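PDB 3C1A: putative oxidoreductase from Magnetospirillum magnetotacticum, which is a putative oxidoreductase of the Gfo/Idh/MocA type that probably binds a nicotinamide adenine dinucleotide on its Rossmann fold. Local coordinates for residues R12-G17 with P68-V73. Residues are numbered along the deposited sequence; the frame is centred on the assembly and turned at random.
Sequences RLALIG and PEVEAV
The E71 carboxylate stacks on the R12 guanidinium, the planes 12° apart, with OE2 over its centre. R12 NH1 lies 3.4 Å from E71 OE2, a salt bridge of charges alone, since no guanidinium N-H points at the oxygen. The same OE2 accepts the backbone R12 N at 2.9 Å, from its anti side and 30° out of the carboxylate plane, and also pairs with R292. A bend at chi3 (-65°) turns NE toward E69 O, which it meets at 2.8 Å, on a lone pair in the carbonyl plane. One water links R12 NH2 to P68 O. A leucine at R12 would probably leave E69 O without its NE donor and E71 OE2 with one cationic partner fewer. Backbone bonds follow: E71 N to R12 O at 2.8 Å, just before strand 72-76, then A14 N to A72 O at 3.0 Å. The latter pairs strands 11-17 and 72-76 in parallel, neighbours in the 3-2-1-4-5-6 Rossmann sheet. L13 CD2 meets A72 CB on one sheet face. On the other, A14 CB rests against both V70 methyl groups, and I16 CD1 presses tightly on V73 CG1 at 3.5 Å. The A14 and I16 side chains also touch V64.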
# COMPACT_ATOMS: atom_id res chain seq x y z
N ARG A 12 -12.21 18.54 -4.59
CA ARG A 12 -13.44 17.78 -4.64
C ARG A 12 -13.14 16.34 -5.03
O ARG A 12 -12.78 16.07 -6.16
CB ARG A 12 -14.42 18.49 -5.56
CG ARG A 12 -14.67 19.96 -5.09
CD ARG A 12 -15.59 20.69 -6.03
NE ARG A 12 -14.99 20.86 -7.35
CZ ARG A 12 -14.16 21.85 -7.68
NH1 ARG A 12 -13.78 22.77 -6.80
NH2 ARG A 12 -13.67 21.91 -8.91
N LEU A 13 -13.25 15.45 -4.06
CA LEU A 13 -12.96 14.05 -4.21
C LEU A 13 -14.19 13.22 -4.27
O LEU A 13 -15.19 13.54 -3.66
CB LEU A 13 -12.12 13.53 -3.03
CG LEU A 13 -10.79 14.18 -2.74
CD1 LEU A 13 -10.15 13.50 -1.49
CD2 LEU A 13 -9.89 14.11 -3.95
N ALA A 14 -14.10 12.11 -5.00
CA ALA A 14 -15.16 11.13 -4.99
C ALA A 14 -14.56 9.75 -4.68
O ALA A 14 -13.39 9.50 -4.96
CB ALA A 14 -15.90 11.11 -6.33
N LEU A 15 -15.37 8.89 -4.07
CA LEU A 15 -14.92 7.57 -3.67
C LEU A 15 -15.76 6.49 -4.34
O LEU A 15 -17.02 6.54 -4.36
CB LEU A 15 -15.01 7.45 -2.15
CG LEU A 15 -14.73 6.10 -1.48
CD1 LEU A 15 -13.32 5.64 -1.80
CD2 LEU A 15 -14.95 6.21 0.03
N ILE A 16 -15.07 5.55 -4.99
CA ILE A 16 -15.75 4.44 -5.57
C ILE A 16 -15.30 3.27 -4.69
O ILE A 16 -14.11 2.92 -4.68
CB ILE A 16 -15.42 4.23 -7.05
CG1 ILE A 16 -15.86 5.46 -7.87
CG2 ILE A 16 -16.10 2.95 -7.52
CD1 ILE A 16 -15.25 5.56 -9.24
N GLY A 17 -16.24 2.71 -3.93
CA GLY A 17 -15.94 1.68 -2.93
C GLY A 17 -16.80 0.46 -3.11
O GLY A 17 -17.96 0.56 -3.48
N PRO A 68 -18.96 16.62 -13.38
CA PRO A 68 -18.10 17.76 -13.76
C PRO A 68 -17.30 18.38 -12.63
O PRO A 68 -16.21 18.89 -12.85
CB PRO A 68 -19.10 18.79 -14.32
CG PRO A 68 -20.40 18.42 -13.80
CD PRO A 68 -20.39 16.95 -13.48
N GLU A 69 -17.86 18.32 -11.43
CA GLU A 69 -17.26 18.91 -10.23
C GLU A 69 -16.23 18.01 -9.51
O GLU A 69 -15.52 18.47 -8.64
CB GLU A 69 -18.37 19.34 -9.26
CG GLU A 69 -18.95 18.30 -8.23
CD GLU A 69 -19.78 17.15 -8.83
OE1 GLU A 69 -20.14 17.19 -10.04
OE2 GLU A 69 -20.07 16.19 -8.07
N VAL A 70 -16.15 16.74 -9.87
CA VAL A 70 -15.20 15.84 -9.21
C VAL A 70 -13.83 16.14 -9.77
O VAL A 70 -13.64 16.10 -10.98
CB VAL A 70 -15.57 14.35 -9.44
CG1 VAL A 70 -14.44 13.45 -9.01
CG2 VAL A 70 -16.86 14.00 -8.70
N GLU A 71 -12.87 16.43 -8.91
CA GLU A 71 -11.50 16.69 -9.35
C GLU A 71 -10.62 15.42 -9.40
O GLU A 71 -9.68 15.35 -10.19
CB GLU A 71 -10.86 17.72 -8.44
CG GLU A 71 -11.50 19.09 -8.61
CD GLU A 71 -10.84 20.15 -7.79
OE1 GLU A 71 -9.89 20.78 -8.30
OE2 GLU A 71 -11.31 20.38 -6.66
N ALA A 72 -10.93 14.45 -8.54
CA ALA A 72 -10.10 13.27 -8.31
C ALA A 72 -10.94 12.13 -7.75
O ALA A 72 -11.93 12.37 -7.08
CB ALA A 72 -8.93 13.61 -7.33
N VAL A 73 -10.55 10.90 -8.07
CA VAL A 73 -11.29 9.69 -7.68
C VAL A 73 -10.41 8.76 -6.83
O VAL A 73 -9.28 8.47 -7.23
CB VAL A 73 -11.78 8.89 -8.93
CG1 VAL A 73 -12.64 7.71 -8.51
CG2 VAL A 73 -12.55 9.80 -9.92
O HOH W 1 -14.05 20.24 -11.24
O HOH W 2 -10.75 23.54 -9.35